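Local coordinates for PILI retraction protein PILT (Thermus thermophilus, PDB 5FL3) that binds ADP and probably hydrolyses ATP as a secretion-type ATPase, consistent with a motor role in pilus retraction, at residues 10-13 with 14-18; 198-201 with 202-206; 245-248 with 249-253. One frame throughout, in Å; residues are numbered along the deposited sequence.

Contact 1: 10-13 with 14-18; sequences QSLV and EMLKA
The branched end of Leu12 meets Met15 and Leu16, three and four residues further along the helix. Its CG stands anti to the backbone N (chi1 176°), which sends the branch outward from the helix, and CD1 then comes near the next turn. There CD1 touches the terminal methyl of Met15, with Leu12 CD1 to Met15 CE at 3.7 Å. The Met15 chain runs extended to its sulfur and then bends at chi3 (62°). The bend swings CE back toward Leu12, and the two side chains slant across each other. Leu16 comes from the next turn. Its CD1 lies against the branch point of Leu12, with Leu16 CD1 to Leu12 CG at 4.0 Å. This pair also meets at a slant. The three residues belong to the first turns of helix 11-21, which packs beside the six-stranded antiparallel sheet in the N-terminal part of the chain. Helix 53-63 covers Leu12 through Ile59, Ala62 and Leu63. Ile84 of strand 78-84 touches both Val13 and Leu16. With an alanine in place of Leu16, the branch beside Leu12 CG would be gone, which is likely to open a gap there and cost Ile84 an apolar partner. Glu14 is exposed, and its CB lies beside Ser11 O. The backbone supplies the polar grip. Met15 N donates to Ser11 O at 2.7 Å, and Leu16 N to Leu12 O at 2.8 Å, nearly straight. Lys17 N reaches Val13 O at 3.0 Å, tilted from the carbonyl plane. At the first turn the bond is weak, with Glu14 N to Gln10 O at 3.5 Å. The aliphatic CB of Lys17 rests near Val13 O, while its amine end leads away.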
# COMPACT_ATOMS: atom_id res chain seq x y z
N GLN A 10 17.52 24.87 10.77
CA GLN A 10 18.64 25.06 11.68
C GLN A 10 19.53 23.83 11.73
O GLN A 10 19.96 23.29 10.71
CB GLN A 10 18.13 25.32 13.09
CG GLN A 10 16.91 26.15 13.20
CD GLN A 10 16.17 25.79 14.46
OE1 GLN A 10 16.76 25.20 15.37
NE2 GLN A 10 14.88 26.09 14.51
N SER A 11 19.79 23.42 12.97
CA SER A 11 20.23 22.07 13.26
C SER A 11 19.07 21.11 12.97
O SER A 11 19.28 19.98 12.52
CB SER A 11 20.68 21.95 14.73
OG SER A 11 21.27 20.69 14.97
N LEU A 12 17.86 21.59 13.24
CA LEU A 12 16.63 20.86 12.95
C LEU A 12 16.63 20.39 11.52
O LEU A 12 16.50 19.18 11.23
CB LEU A 12 15.40 21.73 13.19
CG LEU A 12 14.05 21.10 12.83
CD1 LEU A 12 13.82 19.87 13.68
CD2 LEU A 12 12.89 22.09 12.99
N VAL A 13 16.79 21.36 10.62
CA VAL A 13 16.76 21.09 9.19
C VAL A 13 17.83 20.08 8.82
O VAL A 13 17.61 19.22 7.97
CB VAL A 13 16.93 22.38 8.40
CG1 VAL A 13 17.20 22.09 6.93
CG2 VAL A 13 15.68 23.24 8.57
N GLU A 14 18.97 20.16 9.49
CA GLU A 14 20.05 19.23 9.25
C GLU A 14 19.71 17.83 9.76
O GLU A 14 19.93 16.84 9.05
CB GLU A 14 21.34 19.76 9.89
CG GLU A 14 22.31 20.36 8.87
CD GLU A 14 23.18 21.47 9.43
OE1 GLU A 14 23.59 21.39 10.61
OE2 GLU A 14 23.45 22.44 8.69
N MET A 15 19.17 17.75 10.97
CA MET A 15 18.73 16.47 11.52
C MET A 15 17.68 15.76 10.65
O MET A 15 17.83 14.57 10.33
CB MET A 15 18.15 16.66 12.92
CG MET A 15 17.71 15.36 13.58
SD MET A 15 16.80 15.67 15.10
CE MET A 15 15.40 16.60 14.45
N LEU A 16 16.62 16.50 10.29
CA LEU A 16 15.59 16.01 9.38
C LEU A 16 16.20 15.47 8.10
O LEU A 16 15.85 14.38 7.63
CB LEU A 16 14.57 17.11 9.07
CG LEU A 16 13.63 17.56 10.20
CD1 LEU A 16 12.83 18.77 9.78
CD2 LEU A 16 12.69 16.46 10.61
N LYS A 17 17.13 16.24 7.54
CA LYS A 17 17.79 15.88 6.29
C LYS A 17 18.60 14.59 6.47
O LYS A 17 18.58 13.71 5.61
CB LYS A 17 18.66 17.04 5.81
CG LYS A 17 19.29 16.88 4.42
CD LYS A 17 19.71 18.25 3.83
CE LYS A 17 20.97 18.18 2.96
NZ LYS A 17 21.31 19.53 2.37
N ALA A 18 19.29 14.47 7.59
CA ALA A 18 20.02 13.24 7.88
C ALA A 18 19.05 12.06 8.03
O ALA A 18 19.28 10.98 7.45
CB ALA A 18 20.86 13.40 9.13

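Contact 2: 198-201 with 202-206; sequences GLKY and ALRQD
Tyr201 and Arg204 lie side by side and point the same way. Tyr201 CE1 sits over the centre of one guanidinium face, with Tyr201 CE1 to Arg204 CZ at 3.7 Å. The two planes are 46° apart, so this is not a flat stack. The Arg204 chain is extended from CG to NE, which brings the head alongside the ring. Lys200 lies beside Arg204 and points the same way, and Lys200 CE is 3.7 Å from Arg204 NH2. Their charged ends are like and not in contact; some mutual repulsion is likely, on a side where Arg204 is exposed.

Among the direct hydrogen bonds, Ala202 N donates to Gly198 O at 3.0 Å, the last i to i+4 bond here that is not weak. The bonds then shorten to i to i+3. Leu203 N reaches Lys200 O, with only a weak bond back to Leu199 O, and Arg204 N reaches Tyr201 O at 2.9 Å. In both i+3 bonds the donor stands above the carbonyl plane. A type I beta turn from Ala202 to Gln205 overlaps this end, closed by Gln205 N on Ala202 O. This is a helix end winding down into a turn.

Two waters add bridges. One gives hydrogen bonds to Gly198 O and to Gln205 OE1, the latter at 2.7 Å. The second donates to Lys200 O and accepts from Arg204 NE at 3.0 Å, in the guanidinium plane at its edge. It probably helps fix the rotation of the Arg204 head.

The inner face belongs to the ATPase core. Leu199 packs on Ile210 and Val212 of strand 209-212 and on Ala223 and Ala224 of helix 218-230. Ala202 and Gln205 touch Ile166 of strand 164-169, and Asp206 O bonds to Asn164 ND2 at the start of that strand.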
# COMPACT_ATOMS: atom_id res chain seq x y z
N GLY A 198 -14.63 10.58 -4.07
CA GLY A 198 -13.60 10.61 -5.07
C GLY A 198 -13.89 9.61 -6.18
O GLY A 198 -13.76 9.95 -7.35
N LEU A 199 -14.30 8.40 -5.80
CA LEU A 199 -14.55 7.35 -6.78
C LEU A 199 -15.71 7.79 -7.66
O LEU A 199 -15.62 7.74 -8.89
CB LEU A 199 -14.82 6.00 -6.09
CG LEU A 199 -15.16 4.75 -6.93
CD1 LEU A 199 -14.26 4.60 -8.13
CD2 LEU A 199 -15.09 3.49 -6.11
N LYS A 200 -16.77 8.28 -7.03
CA LYS A 200 -17.97 8.66 -7.75
C LYS A 200 -17.71 9.76 -8.80
O LYS A 200 -18.13 9.63 -9.96
CB LYS A 200 -19.05 9.12 -6.76
CG LYS A 200 -20.15 9.99 -7.38
CD LYS A 200 -21.15 10.32 -6.31
CE LYS A 200 -22.06 11.46 -6.67
NZ LYS A 200 -22.78 11.83 -5.43
N TYR A 201 -17.02 10.83 -8.40
CA TYR A 201 -16.84 11.91 -9.34
C TYR A 201 -15.75 11.55 -10.34
O TYR A 201 -15.72 12.12 -11.42
CB TYR A 201 -16.54 13.23 -8.63
CG TYR A 201 -17.79 13.85 -8.07
CD1 TYR A 201 -18.68 14.54 -8.89
CD2 TYR A 201 -18.12 13.71 -6.73
CE1 TYR A 201 -19.85 15.07 -8.39
CE2 TYR A 201 -19.29 14.25 -6.21
CZ TYR A 201 -20.15 14.93 -7.05
OH TYR A 201 -21.31 15.46 -6.54
N ALA A 202 -14.89 10.60 -10.00
CA ALA A 202 -13.89 10.14 -10.96
C ALA A 202 -14.59 9.57 -12.19
O ALA A 202 -14.07 9.71 -13.31
CB ALA A 202 -12.96 9.10 -10.36
N LEU A 203 -15.76 8.96 -11.99
CA LEU A 203 -16.53 8.36 -13.09
C LEU A 203 -16.94 9.43 -14.11
O LEU A 203 -17.18 9.14 -15.27
CB LEU A 203 -17.78 7.64 -12.55
CG LEU A 203 -17.52 6.41 -11.68
CD1 LEU A 203 -18.81 5.82 -11.15
CD2 LEU A 203 -16.73 5.36 -12.44
N ARG A 204 -16.99 10.68 -13.64
CA ARG A 204 -17.34 11.85 -14.43
C ARG A 204 -16.15 12.62 -14.97
O ARG A 204 -16.32 13.67 -15.59
CB ARG A 204 -18.17 12.81 -13.59
CG ARG A 204 -19.31 12.13 -12.89
CD ARG A 204 -20.38 13.15 -12.58
NE ARG A 204 -21.24 12.69 -11.50
CZ ARG A 204 -22.13 13.47 -10.90
NH1 ARG A 204 -22.26 14.73 -11.29
NH2 ARG A 204 -22.89 12.98 -9.93
N GLN A 205 -14.94 12.14 -14.74
CA GLN A 205 -13.77 12.95 -15.08
C GLN A 205 -12.97 12.27 -16.18
O GLN A 205 -11.76 12.47 -16.28
CB GLN A 205 -12.93 13.20 -13.84
CG GLN A 205 -13.58 14.14 -12.81
CD GLN A 205 -13.08 13.89 -11.38
OE1 GLN A 205 -12.26 13.00 -11.14
NE2 GLN A 205 -13.60 14.66 -10.42
N ASP A 206 -13.65 11.49 -17.01
CA ASP A 206 -13.05 10.81 -18.15
C ASP A 206 -11.73 10.08 -17.80
O ASP A 206 -10.67 10.35 -18.38
CB ASP A 206 -12.82 11.83 -19.26
CG ASP A 206 -12.36 11.18 -20.57
OD1 ASP A 206 -12.87 10.10 -20.92
OD2 ASP A 206 -11.48 11.76 -21.24
O HOH W 1 -12.37 12.25 -8.57
O HOH W 2 -20.72 9.80 -10.74

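Contact 3: 245-248 with 249-253; sequences RTIN and RIIDF
Helix 243-251 belongs to the P-loop ATPase core, and here two side-chain pairs, Thr246 with Ile250 and Ile247 with Ile251, meet one turn apart. Thr246 CG2 touches Ile250 CD1 at 3.9 Å, the two side chains slanting across one another. Thr246 CG2 is anti to the backbone N, and OG1 therefore points the other way, where it bonds to Thr240 OG1 and Asp242 O. This splits the residue into an apolar side and a polar side. Ile247 and Ile251 instead run side by side in the same direction, with Ile247 CG2 at 4.0 Å from Ile251 CD1.

The backbone bonds follow the i to i+4 pattern. Ile250 N to Thr246 O is close to straight at 3.1 Å. Arg249 N donates to Arg245 O at 2.9 Å and Asp252 N to Asn248 O at 2.8 Å. The Arg249 chain bends at chi2 (50°), and its guanidinium lies against the Phe253 ring, with NH1 3.4 Å above the ring plane and offset toward the rim. Arg245 turns away to a salt bridge with Asp242.

The side chain of Thr246 is about 9 Å from that of Lys146, which binds ADP, and about 13 Å from the nucleotide itself. The same side chain touches Ile273 and Ser275 of strand 270-280, and Ile247 also reaches Ile273. Ile250 and Phe253 touch Leu238 of strand 233-238. Helix 259-269 packs on the C-terminal end of the helix, with Leu266 on Ile250 and His259 and Arg263 on Ile251.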
# COMPACT_ATOMS: atom_id res chain seq x y z
N ARG A 245 -8.79 -15.30 1.29
CA ARG A 245 -9.38 -14.36 2.26
C ARG A 245 -9.87 -13.07 1.60
O ARG A 245 -10.85 -12.45 2.05
CB ARG A 245 -8.37 -14.02 3.36
CG ARG A 245 -8.54 -14.82 4.63
CD ARG A 245 -7.21 -15.04 5.31
NE ARG A 245 -6.81 -16.43 5.18
CZ ARG A 245 -5.55 -16.86 5.08
NH1 ARG A 245 -4.54 -16.00 5.09
NH2 ARG A 245 -5.30 -18.16 4.96
N THR A 246 -9.17 -12.65 0.55
CA THR A 246 -9.51 -11.41 -0.12
C THR A 246 -10.84 -11.54 -0.85
O THR A 246 -11.74 -10.70 -0.72
CB THR A 246 -8.41 -10.99 -1.10
OG1 THR A 246 -7.23 -10.64 -0.35
CG2 THR A 246 -8.86 -9.80 -1.96
N ILE A 247 -10.97 -12.64 -1.59
CA ILE A 247 -12.19 -12.97 -2.30
C ILE A 247 -13.37 -13.04 -1.35
O ILE A 247 -14.41 -12.40 -1.59
CB ILE A 247 -12.04 -14.29 -3.04
CG1 ILE A 247 -11.10 -14.10 -4.24
CG2 ILE A 247 -13.38 -14.79 -3.46
CD1 ILE A 247 -10.70 -15.35 -4.95
N ASN A 248 -13.21 -13.77 -0.25
CA ASN A 248 -14.30 -13.94 0.71
C ASN A 248 -14.65 -12.65 1.41
O ASN A 248 -15.82 -12.39 1.71
CB ASN A 248 -13.95 -15.00 1.74
CG ASN A 248 -13.97 -16.38 1.15
OD1 ASN A 248 -14.85 -16.70 0.35
ND2 ASN A 248 -13.00 -17.21 1.53
N ARG A 249 -13.64 -11.83 1.65
CA ARG A 249 -13.88 -10.57 2.34
C ARG A 249 -14.75 -9.61 1.52
O ARG A 249 -15.69 -9.02 2.06
CB ARG A 249 -12.57 -9.89 2.69
CG ARG A 249 -12.76 -8.79 3.70
CD ARG A 249 -13.59 -9.29 4.87
NE ARG A 249 -14.06 -8.19 5.70
CZ ARG A 249 -15.20 -7.54 5.52
NH1 ARG A 249 -16.00 -7.88 4.52
NH2 ARG A 249 -15.54 -6.55 6.33
N ILE A 250 -14.42 -9.45 0.24
CA ILE A 250 -15.24 -8.71 -0.71
C ILE A 250 -16.70 -9.16 -0.73
O ILE A 250 -17.60 -8.32 -0.72
CB ILE A 250 -14.67 -8.83 -2.14
CG1 ILE A 250 -13.42 -7.99 -2.26
CG2 ILE A 250 -15.71 -8.41 -3.18
CD1 ILE A 250 -12.42 -8.59 -3.12
N ILE A 251 -16.93 -10.46 -0.78
CA ILE A 251 -18.29 -11.00 -0.79
C ILE A 251 -18.98 -10.74 0.56
O ILE A 251 -20.14 -10.33 0.59
CB ILE A 251 -18.31 -12.50 -1.09
CG1 ILE A 251 -17.81 -12.76 -2.51
CG2 ILE A 251 -19.73 -13.06 -0.92
CD1 ILE A 251 -17.30 -14.16 -2.74
N ASP A 252 -18.25 -10.95 1.66
CA ASP A 252 -18.82 -10.73 2.99
C ASP A 252 -19.16 -9.27 3.26
O ASP A 252 -19.72 -8.96 4.31
CB ASP A 252 -17.87 -11.25 4.08
CG ASP A 252 -17.87 -12.78 4.18
OD1 ASP A 252 -18.66 -13.45 3.47
OD2 ASP A 252 -17.09 -13.31 4.99
N PHE A 253 -18.83 -8.37 2.35
CA PHE A 253 -19.28 -6.99 2.50
C PHE A 253 -20.78 -6.85 2.23
O PHE A 253 -21.38 -5.84 2.59
CB PHE A 253 -18.52 -6.06 1.55
CG PHE A 253 -17.31 -5.44 2.15
CD1 PHE A 253 -17.43 -4.41 3.07
CD2 PHE A 253 -16.04 -5.87 1.79
CE1 PHE A 253 -16.31 -3.83 3.62
CE2 PHE A 253 -14.92 -5.28 2.34
CZ PHE A 253 -15.05 -4.27 3.26

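Each contact closes within one short run of chain, and the three follow in series without nesting or crossing. Contact 1 opens the modelled chain and joins helix 11-21 to helix 53-63 and strand 78-84 of the N-terminal part. Contact 2 comes much later. It ends helix 195-202 and leads into strand 209-212 of the mixed sheet. Contact 3 lies in helix 243-251, after strand 233-238 of that same sheet. Contacts 2 and 3 have centres 25 Å apart and do not touch. Contact 1 is 41 Å and 45 Å from them, centre to centre, and lies across the chain's centre from contact 3.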